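Local coordinates for protein L-lysine 6-monooxygenase involved in desferrioxamine biosynthesis (Erwinia amylovora CFBP1430, PDB 5O8R) that catalyses the NADPH-dependent N6-hydroxylation of L-lysine with an FAD cofactor, a step in the biosynthesis of the siderophore desferrioxamine, at residues 174-179 with 336-341; 166-171 with 306-311. All blocks are in the same frame, centred on the assembly; numbering follows the deposited sequence.

Contact 1 of 2, residues 174-179 with 336-341. With NAP (NADP nicotinamide-adenine-dinucleotide phosphate), chain D.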
ATOM      1  N   GLU A 174      31.779  21.747 -19.919  1.00 67.36           N
ATOM      2  CA  GLU A 174      31.231  22.246 -21.161  1.00 73.00           C
ATOM      3  C   GLU A 174      30.430  21.110 -21.787  1.00 68.37           C
ATOM      4  O   GLU A 174      29.557  21.337 -22.615  1.00 66.03           O
ATOM      5  CB  GLU A 174      32.380  22.650 -22.131  1.00 91.39           C
ATOM      6  CG  GLU A 174      33.671  23.275 -21.516  1.00103.74           C
ATOM      7  CD  GLU A 174      33.650  24.823 -21.327  1.00106.46           C
ATOM      8  OE1 GLU A 174      34.382  25.526 -22.081  1.00 90.03           O
ATOM      9  OE2 GLU A 174      32.940  25.347 -20.412  1.00 88.88           O
ATOM     10  N   ARG A 175      30.750  19.878 -21.395  1.00 64.66           N
ATOM     11  CA  ARG A 175      30.337  18.682 -22.114  1.00 64.20           C
ATOM     12  C   ARG A 175      29.357  17.850 -21.291  1.00 66.99           C
ATOM     13  O   ARG A 175      28.241  17.537 -21.757  1.00 70.15           O
ATOM     14  CB  ARG A 175      31.573  17.864 -22.450  1.00 66.42           C
ATOM     15  CG  ARG A 175      31.338  16.854 -23.554  1.00 78.46           C
ATOM     16  CD  ARG A 175      32.602  16.085 -23.874  1.00 84.26           C
ATOM     17  NE  ARG A 175      33.691  16.940 -24.340  1.00 82.25           N
ATOM     18  CZ  ARG A 175      33.847  17.367 -25.589  1.00 81.07           C
ATOM     19  NH1 ARG A 175      32.964  17.035 -26.534  1.00 81.14           N
ATOM     20  NH2 ARG A 175      34.894  18.147 -25.888  1.00 78.35           N
ATOM     21  N   PHE A 176      29.754  17.509 -20.063  1.00 59.60           N
ATOM     22  CA  PHE A 176      28.839  16.844 -19.139  1.00 55.98           C
ATOM     23  C   PHE A 176      27.754  17.787 -18.703  1.00 51.18           C
ATOM     24  O   PHE A 176      27.969  18.968 -18.721  1.00 57.47           O
ATOM     25  CB  PHE A 176      29.557  16.290 -17.918  1.00 55.73           C
ATOM     26  CG  PHE A 176      29.824  17.288 -16.837  1.00 51.65           C
ATOM     27  CD1 PHE A 176      28.796  17.857 -16.122  1.00 51.50           C
ATOM     28  CD2 PHE A 176      31.129  17.560 -16.458  1.00 53.14           C
ATOM     29  CE1 PHE A 176      29.057  18.735 -15.099  1.00 61.62           C
ATOM     30  CE2 PHE A 176      31.413  18.419 -15.415  1.00 55.42           C
ATOM     31  CZ  PHE A 176      30.372  19.016 -14.732  1.00 62.59           C
ATOM     32  N   VAL A 177      26.618  17.253 -18.251  1.00 48.55           N
ATOM     33  CA  VAL A 177      25.461  18.060 -17.884  1.00 44.54           C
ATOM     34  C   VAL A 177      25.089  17.772 -16.448  1.00 41.93           C
ATOM     35  O   VAL A 177      24.876  16.639 -16.080  1.00 43.57           O
ATOM     36  CB  VAL A 177      24.280  17.906 -18.886  1.00 45.90           C
ATOM     37  CG1 VAL A 177      24.762  17.383 -20.213  1.00 44.21           C
ATOM     38  CG2 VAL A 177      23.148  17.032 -18.393  1.00 49.30           C
ATOM     39  N   HIS A 178      25.062  18.806 -15.615  1.00 43.56           N
ATOM     40  CA  HIS A 178      24.644  18.654 -14.216  1.00 42.16           C
ATOM     41  C   HIS A 178      23.150  18.424 -14.203  1.00 42.67           C
ATOM     42  O   HIS A 178      22.453  18.659 -15.199  1.00 43.84           O
ATOM     43  CB  HIS A 178      25.018  19.873 -13.410  1.00 39.42           C
ATOM     44  CG  HIS A 178      24.649  19.807 -11.959  1.00 38.56           C
ATOM     45  ND1 HIS A 178      23.410  20.206 -11.490  1.00 36.59           N
ATOM     46  CD2 HIS A 178      25.379  19.449 -10.867  1.00 36.24           C
ATOM     47  CE1 HIS A 178      23.388  20.077 -10.171  1.00 38.02           C
ATOM     48  NE2 HIS A 178      24.570  19.620  -9.768  1.00 36.49           N
ATOM     49  N   SER A 179      22.671  17.878 -13.105  1.00 42.77           N
ATOM     50  CA  SER A 179      21.327  17.394 -13.076  1.00 43.88           C
ATOM     51  C   SER A 179      20.367  18.527 -13.341  1.00 48.10           C
ATOM     52  O   SER A 179      19.356  18.326 -14.029  1.00 46.53           O
ATOM     53  CB  SER A 179      21.067  16.641 -11.785  1.00 42.97           C
ATOM     54  OG  SER A 179      21.428  17.391 -10.654  1.00 39.71           O
ATOM     55  N   LEU A 336      27.024  12.022 -19.847  1.00 41.12           N
ATOM     56  CA  LEU A 336      27.384  12.051 -18.444  1.00 39.38           C
ATOM     57  C   LEU A 336      26.503  13.061 -17.683  1.00 41.19           C
ATOM     58  O   LEU A 336      26.570  14.238 -17.950  1.00 44.32           O
ATOM     59  CB  LEU A 336      28.842  12.391 -18.271  1.00 34.56           C
ATOM     60  CG  LEU A 336      29.157  12.594 -16.818  1.00 37.37           C
ATOM     61  CD1 LEU A 336      28.862  11.340 -16.024  1.00 40.73           C
ATOM     62  CD2 LEU A 336      30.622  12.900 -16.673  1.00 43.22           C
ATOM     63  N   VAL A 337      25.671  12.580 -16.755  1.00 40.50           N
ATOM     64  CA  VAL A 337      24.768  13.406 -15.993  1.00 39.91           C
ATOM     65  C   VAL A 337      25.343  13.384 -14.627  1.00 47.13           C
ATOM     66  O   VAL A 337      25.474  12.317 -14.027  1.00 51.67           O
ATOM     67  CB  VAL A 337      23.352  12.856 -15.976  1.00 39.65           C
ATOM     68  CG1 VAL A 337      22.484  13.654 -15.040  1.00 40.05           C
ATOM     69  CG2 VAL A 337      22.758  12.905 -17.382  1.00 39.76           C
ATOM     70  N   MET A 338      25.729  14.566 -14.156  1.00 50.76           N
ATOM     71  CA  MET A 338      26.448  14.695 -12.927  1.00 46.53           C
ATOM     72  C   MET A 338      25.438  15.131 -11.851  1.00 50.56           C
ATOM     73  O   MET A 338      25.081  16.287 -11.751  1.00 54.30           O
ATOM     74  CB  MET A 338      27.532  15.697 -13.129  1.00 43.19           C
ATOM     75  CG  MET A 338      28.466  15.723 -11.946  1.00 46.39           C
ATOM     76  SD  MET A 338      29.782  14.527 -12.113  1.00 48.73           S
ATOM     77  CE  MET A 338      30.483  15.050 -13.672  1.00 51.34           C
ATOM     78  N   ALA A 339      24.972  14.174 -11.054  1.00 53.66           N
ATOM     79  CA  ALA A 339      23.794  14.334 -10.197  1.00 49.80           C
ATOM     80  C   ALA A 339      24.324  14.407  -8.795  1.00 46.08           C
ATOM     81  O   ALA A 339      23.923  13.645  -7.899  1.00 50.63           O
ATOM     82  CB  ALA A 339      22.837  13.148 -10.388  1.00 47.01           C
ATOM     83  N   THR A 340      25.228  15.356  -8.615  1.00 46.08           N
ATOM     84  CA  THR A 340      26.098  15.420  -7.428  1.00 47.39           C
ATOM     85  C   THR A 340      25.705  16.505  -6.468  1.00 46.31           C
ATOM     86  O   THR A 340      26.403  16.728  -5.475  1.00 55.88           O
ATOM     87  CB  THR A 340      27.568  15.630  -7.832  1.00 46.34           C
ATOM     88  OG1 THR A 340      27.669  16.683  -8.809  1.00 45.52           O
ATOM     89  CG2 THR A 340      28.080  14.373  -8.448  1.00 47.15           C
ATOM     90  N   GLY A 341      24.595  17.178  -6.756  1.00 43.41           N
ATOM     91  CA  GLY A 341      23.986  18.052  -5.784  1.00 50.02           C
ATOM     92  C   GLY A 341      24.253  19.544  -5.878  1.00 50.07           C
ATOM     93  O   GLY A 341      24.386  20.105  -6.981  1.00 47.15           O
TER
HETATM   94  PA  NAP D 502      22.613  14.678  -3.121  1.00 79.98           P
HETATM   95  O1A NAP D 502      23.466  15.761  -2.422  1.00 73.93           O
HETATM   96  O2A NAP D 502      21.966  13.528  -2.327  1.00 73.03           O
HETATM   97  O5B NAP D 502      23.367  14.029  -4.391  1.00 73.61           O
HETATM   98  C5B NAP D 502      24.754  13.767  -4.243  1.00 72.79           C
HETATM   99  C4B NAP D 502      25.087  12.374  -4.699  1.00 68.60           C
HETATM  100  O4B NAP D 502      26.263  12.627  -5.434  1.00 67.91           O
HETATM  101  C3B NAP D 502      25.366  11.401  -3.530  1.00 70.17           C
HETATM  102  O3B NAP D 502      24.958  10.013  -3.759  1.00 55.70           O
HETATM  103  C2B NAP D 502      26.865  11.644  -3.385  1.00 74.98           C
HETATM  104  O2B NAP D 502      27.572  10.611  -2.664  1.00 78.38           O
HETATM  105  C1B NAP D 502      27.248  11.805  -4.856  1.00 73.70           C
HETATM  106  N9A NAP D 502      28.627  12.311  -5.083  1.00 72.04           N
HETATM  107  C8A NAP D 502      29.248  13.461  -4.690  1.00 69.56           C
HETATM  108  N7A NAP D 502      30.559  13.449  -5.115  1.00 62.64           N
HETATM  109  C5A NAP D 502      30.735  12.295  -5.775  1.00 61.54           C
HETATM  110  C6A NAP D 502      31.825  11.620  -6.462  1.00 59.18           C
HETATM  111  N6A NAP D 502      32.975  12.262  -6.514  1.00 63.48           N
HETATM  112  N1A NAP D 502      31.642  10.392  -7.017  1.00 63.59           N
HETATM  113  C2A NAP D 502      30.440   9.752  -6.982  1.00 67.97           C
HETATM  114  N3A NAP D 502      29.358  10.296  -6.362  1.00 68.31           N
HETATM  115  C4A NAP D 502      29.469  11.538  -5.757  1.00 71.24           C
HETATM  116  O3  NAP D 502      21.501  15.623  -3.820  1.00 81.61           O
HETATM  117  PN  NAP D 502      20.545  15.431  -5.102  1.00 70.52           P
HETATM  118  O1N NAP D 502      20.707  16.704  -5.878  1.00 60.28           O
HETATM  119  O2N NAP D 502      20.780  14.055  -5.825  1.00 79.18           O
HETATM  120  O5D NAP D 502      19.092  15.609  -4.373  1.00106.87           O
HETATM  121  C5D NAP D 502      18.869  15.475  -2.948  1.00135.63           C
HETATM  122  C4D NAP D 502      19.154  16.775  -2.172  1.00145.26           C
HETATM  123  O4D NAP D 502      18.150  17.669  -2.618  1.00139.47           O
HETATM  124  C3D NAP D 502      19.077  16.637  -0.629  1.00151.21           C
HETATM  125  O3D NAP D 502      20.149  17.241   0.149  1.00125.03           O
HETATM  126  C2D NAP D 502      17.732  17.233  -0.268  1.00149.79           C
HETATM  127  O2D NAP D 502      17.834  18.302   0.690  1.00142.40           O
HETATM  128  C1D NAP D 502      17.143  17.729  -1.609  1.00157.52           C
HETATM  129  N1N NAP D 502      15.916  17.060  -2.098  1.00159.90           N
HETATM  130  C2N NAP D 502      15.632  17.116  -3.435  1.00136.39           C
HETATM  131  C3N NAP D 502      14.444  16.541  -3.910  1.00146.43           C
HETATM  132  C7N NAP D 502      14.062  16.542  -5.350  1.00124.35           C
HETATM  133  O7N NAP D 502      12.855  16.680  -5.635  1.00109.28           O
HETATM  134  N7N NAP D 502      15.058  16.358  -6.223  1.00104.96           N
HETATM  135  C4N NAP D 502      13.561  15.919  -3.026  1.00167.19           C
HETATM  136  C5N NAP D 502      13.872  15.872  -1.672  1.00168.24           C
HETATM  137  C6N NAP D 502      15.050  16.463  -1.228  1.00165.98           C
HETATM  138  P2B NAP D 502      27.522  10.518  -1.049  1.00 84.35           P
HETATM  139  O1X NAP D 502      28.786   9.735  -0.683  1.00 78.06           O
HETATM  140  O2X NAP D 502      26.203   9.827  -0.716  1.00 83.34           O
HETATM  141  O3X NAP D 502      27.514  11.968  -0.603  1.00 82.28           O
HETATM  142  O   HOH W   1      22.200  16.510  -8.118  1.00 36.00           O
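Phe176 and Met338 meet where two parallel strands lie side by side, the edge strand 177-178 against 335-338, and the methionine touches the ring through CB and CE. From Met338 CB, 3.9 Å from Phe176 CD1, the chain leaves with CG anti to the backbone N (chi1 -171°), then bends at chi2 and chi3. The sulfur therefore stands well above the ring, where it packs on Pro166, while Met338 CE lies over the centre of the Phe176 ring, 3.8 Å from its centroid, a CH-pi contact within a Met-aromatic pair. Leu336 CD2 lies against Phe176 CB.

The backbones are joined in the parallel pattern. Val177 bridges the other strand through both its polar backbone atoms: its N donates to Leu336 O (3.0 Å), and its O accepts from Met338 N. A weak bond from Ser179 N to Met338 O continues the series.

His178 reaches further along. His178 NE2 donates to Gly341 O over 2.8 Å, approaching in the carbonyl plane on a lone pair, with the acceptor near the imidazole plane, though the bond is bent at the hydrogen (138°). Ser180 OG bonds ND1, so the ring is held at both nitrogens and its rotation is fixed.

Beyond the strands the contact borders the cofactor. One water joins Ser179 OG, 2.8 Å away, to NAP O1N and, weakly, to Gly341 N. The C-terminal ends of the parallel strands are where a Rossmann-type domain receives its dinucleotide, here NADP, whose site also includes Ser203 at the start of helix 202-212.

Within the five-stranded parallel sheet, 335-338 runs between 177-178 and 194-198. Val177 and Val337 share one face, where both pack on Leu189 of helix 182-190 and Val337 also touches Ile207 of helix 202-212.

Contact 2 of 2, residues 166-171 with 306-311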
ATOM      1  N   PRO A 166      32.076  17.456  -8.807  1.00 58.64           N
ATOM      2  CA  PRO A 166      33.359  17.246  -8.100  1.00 57.20           C
ATOM      3  C   PRO A 166      34.428  18.052  -8.742  1.00 57.54           C
ATOM      4  O   PRO A 166      34.382  18.230  -9.951  1.00 55.34           O
ATOM      5  CB  PRO A 166      33.664  15.765  -8.314  1.00 57.83           C
ATOM      6  CG  PRO A 166      32.376  15.161  -8.762  1.00 57.48           C
ATOM      7  CD  PRO A 166      31.575  16.228  -9.442  1.00 55.79           C
ATOM      8  N   ALA A 167      35.370  18.521  -7.935  1.00 64.27           N
ATOM      9  CA  ALA A 167      36.463  19.396  -8.381  1.00 64.13           C
ATOM     10  C   ALA A 167      37.080  18.915  -9.680  1.00 64.98           C
ATOM     11  O   ALA A 167      37.143  19.644 -10.690  1.00 64.80           O
ATOM     12  CB  ALA A 167      37.537  19.444  -7.301  1.00 70.35           C
ATOM     13  N   CYS A 168      37.455  17.640  -9.661  1.00 66.65           N
ATOM     14  CA  CYS A 168      38.094  17.008 -10.792  1.00 61.37           C
ATOM     15  C   CYS A 168      37.338  17.157 -12.153  1.00 56.63           C
ATOM     16  O   CYS A 168      37.871  16.795 -13.181  1.00 55.47           O
ATOM     17  CB  CYS A 168      38.324  15.538 -10.457  1.00 63.15           C
ATOM     18  SG  CYS A 168      36.892  14.533 -10.842  1.00 70.97           S
ATOM     19  N   SER A 169      36.137  17.726 -12.174  1.00 54.03           N
ATOM     20  CA  SER A 169      35.354  17.838 -13.391  1.00 52.47           C
ATOM     21  C   SER A 169      35.317  19.215 -14.067  1.00 58.12           C
ATOM     22  O   SER A 169      34.827  19.336 -15.217  1.00 51.71           O
ATOM     23  CB  SER A 169      33.924  17.308 -13.121  1.00 50.78           C
ATOM     24  OG  SER A 169      33.104  18.218 -12.414  1.00 52.36           O
ATOM     25  N   GLN A 170      35.839  20.234 -13.375  1.00 65.34           N
ATOM     26  CA  GLN A 170      35.733  21.648 -13.819  1.00 74.24           C
ATOM     27  C   GLN A 170      36.050  21.841 -15.322  1.00 60.80           C
ATOM     28  O   GLN A 170      35.299  22.495 -16.016  1.00 59.98           O
ATOM     29  CB  GLN A 170      36.597  22.604 -12.918  1.00 94.97           C
ATOM     30  CG  GLN A 170      35.879  23.868 -12.375  1.00111.51           C
ATOM     31  CD  GLN A 170      34.642  23.588 -11.476  1.00110.42           C
ATOM     32  OE1 GLN A 170      33.494  23.639 -11.941  1.00 96.90           O
ATOM     33  NE2 GLN A 170      34.881  23.299 -10.189  1.00 97.93           N
ATOM     34  N   PRO A 171      37.158  21.255 -15.819  1.00 56.35           N
ATOM     35  CA  PRO A 171      37.518  21.232 -17.254  1.00 55.71           C
ATOM     36  C   PRO A 171      36.497  20.653 -18.253  1.00 55.20           C
ATOM     37  O   PRO A 171      36.446  21.030 -19.410  1.00 53.39           O
ATOM     38  CB  PRO A 171      38.791  20.373 -17.276  1.00 51.67           C
ATOM     39  CG  PRO A 171      38.967  19.839 -15.886  1.00 50.95           C
ATOM     40  CD  PRO A 171      38.315  20.831 -15.012  1.00 54.75           C
ATOM     41  N   THR A 306      37.417  10.094  -8.959  1.00 58.07           N
ATOM     42  CA  THR A 306      38.699  10.761  -8.635  1.00 59.73           C
ATOM     43  C   THR A 306      39.320  11.592  -9.794  1.00 60.78           C
ATOM     44  O   THR A 306      39.822  12.689  -9.554  1.00 63.92           O
ATOM     45  CB  THR A 306      39.728   9.708  -8.230  1.00 62.15           C
ATOM     46  OG1 THR A 306      39.843   8.730  -9.280  1.00 63.74           O
ATOM     47  CG2 THR A 306      39.283   9.019  -6.976  1.00 63.81           C
ATOM     48  N   ASP A 307      39.285  11.065 -11.021  1.00 60.25           N
ATOM     49  CA  ASP A 307      39.722  11.788 -12.219  1.00 64.43           C
ATOM     50  C   ASP A 307      38.776  11.537 -13.417  1.00 62.44           C
ATOM     51  O   ASP A 307      38.013  10.599 -13.424  1.00 64.08           O
ATOM     52  CB  ASP A 307      41.167  11.403 -12.552  1.00 75.14           C
ATOM     53  CG  ASP A 307      42.088  12.623 -12.660  1.00 86.32           C
ATOM     54  OD1 ASP A 307      42.931  12.782 -11.753  1.00 91.34           O
ATOM     55  OD2 ASP A 307      41.948  13.430 -13.621  1.00 78.28           O
ATOM     56  N   MET A 308      38.843  12.376 -14.411  1.00 67.68           N
ATOM     57  CA  MET A 308      38.050  12.128 -15.575  1.00 69.60           C
ATOM     58  C   MET A 308      38.750  12.746 -16.737  1.00 67.09           C
ATOM     59  O   MET A 308      39.487  13.683 -16.600  1.00 74.32           O
ATOM     60  CB  MET A 308      36.625  12.596 -15.420  1.00 70.01           C
ATOM     61  CG  MET A 308      36.451  14.063 -15.247  1.00 94.84           C
ATOM     62  SD  MET A 308      34.701  14.286 -15.309  1.00116.82           S
ATOM     63  CE  MET A 308      34.436  14.339 -17.058  1.00 64.07           C
ATOM     64  N   ARG A 309      38.522  12.184 -17.894  1.00 69.82           N
ATOM     65  CA  ARG A 309      39.214  12.639 -19.127  1.00 71.07           C
ATOM     66  C   ARG A 309      38.330  12.429 -20.355  1.00 62.04           C
ATOM     67  O   ARG A 309      37.374  11.635 -20.344  1.00 58.09           O
ATOM     68  CB  ARG A 309      40.558  11.947 -19.313  1.00 78.15           C
ATOM     69  CG  ARG A 309      41.574  12.351 -18.235  1.00114.64           C
ATOM     70  CD  ARG A 309      42.996  11.752 -18.341  1.00124.80           C
ATOM     71  NE  ARG A 309      43.853  12.146 -17.232  1.00127.56           N
ATOM     72  CZ  ARG A 309      45.081  11.685 -17.016  1.00129.70           C
ATOM     73  NH1 ARG A 309      45.749  12.086 -15.946  1.00119.79           N
ATOM     74  NH2 ARG A 309      45.645  10.812 -17.852  1.00135.22           N
ATOM     75  N   TRP A 310      38.601  13.191 -21.394  1.00 53.12           N
ATOM     76  CA  TRP A 310      37.803  13.086 -22.580  1.00 51.47           C
ATOM     77  C   TRP A 310      38.740  12.633 -23.682  1.00 56.37           C
ATOM     78  O   TRP A 310      39.442  13.403 -24.277  1.00 60.44           O
ATOM     79  CB  TRP A 310      37.072  14.371 -22.902  1.00 44.82           C
ATOM     80  CG  TRP A 310      36.354  14.314 -24.192  1.00 45.50           C
ATOM     81  CD1 TRP A 310      36.803  14.783 -25.324  1.00 47.98           C
ATOM     82  CD2 TRP A 310      35.048  13.749 -24.485  1.00 49.49           C
ATOM     83  NE1 TRP A 310      35.898  14.568 -26.341  1.00 50.74           N
ATOM     84  CE2 TRP A 310      34.804  13.942 -25.841  1.00 47.89           C
ATOM     85  CE3 TRP A 310      34.068  13.119 -23.729  1.00 56.78           C
ATOM     86  CZ2 TRP A 310      33.632  13.526 -26.476  1.00 49.24           C
ATOM     87  CZ3 TRP A 310      32.882  12.691 -24.378  1.00 54.57           C
ATOM     88  CH2 TRP A 310      32.688  12.907 -25.728  1.00 51.50           C
ATOM     89  N   LEU A 311      38.743  11.332 -23.894  1.00 62.48           N
ATOM     90  CA  LEU A 311      39.373  10.678 -25.037  1.00 62.74           C
ATOM     91  C   LEU A 311      38.975  11.234 -26.430  1.00 67.36           C
ATOM     92  O   LEU A 311      37.780  11.538 -26.728  1.00 52.50           O
ATOM     93  CB  LEU A 311      39.038   9.185 -25.020  1.00 62.59           C
ATOM     94  CG  LEU A 311      39.194   8.482 -23.666  1.00 65.86           C
ATOM     95  CD1 LEU A 311      38.531   7.110 -23.712  1.00 76.70           C
ATOM     96  CD2 LEU A 311      40.648   8.423 -23.217  1.00 60.79           C
TER
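Cys168 and Ser169, in a short 3-10 turn of the loop between strands 162-163 and 177-178, rest against the edge strand 303-311 of a three-stranded antiparallel sheet, beside a classic beta bulge in which Thr306 and Asp307 both face Lys319. Taken in sequence, Pro166 leads into the turn; its side chain leans on Met338 and Thr340, and it also touches the NADP. Pro166 O is gripped twice by Ser169, through Ser169 N at 2.9 Å and through Ser169 OG at 2.8 Å, the hydroxyl lying in the carbonyl plane; the double hold pins the start of the turn. Ala167 O accepts from Gln170 N, the next i to i+3 backbone bond.

Cys168 makes the main approach. Cys168 CB lies 3.3 Å from Thr306 O, and SG, set between its own backbone N and carbonyl carbon (chi1 86°), stays close to that same carbonyl. From the strand, Met308 points back at the turn: Met308 CG reaches Cys168 O at 3.7 Å. Met308 CG also lies loosely beside Cys168 SG, and Met308 SD comes to rest 3.8 Å from Ser169 CB.

Overall arrangement
Followed from the N terminus, the chain enters the 3-10 turn at 166-171, continues almost at once into 174-179, and goes on through the helices and strands of the NADP-binding region. It returns first at 306-311, where contact 2 closes a loop of 134 residues, and then at 336-341, where contact 1 closes one of 156. The loops therefore cross rather than nest. Contact 1 joins two neighbouring strands of the parallel sheet; contact 2 fastens the antiparallel sheet to the loop ahead of strand 177-178, an edge strand of the parallel sheet. Their centres are 11 Å apart, and they meet where Arg175 forms a cation-pi pair with Trp310 and Phe176 packs on Ser169.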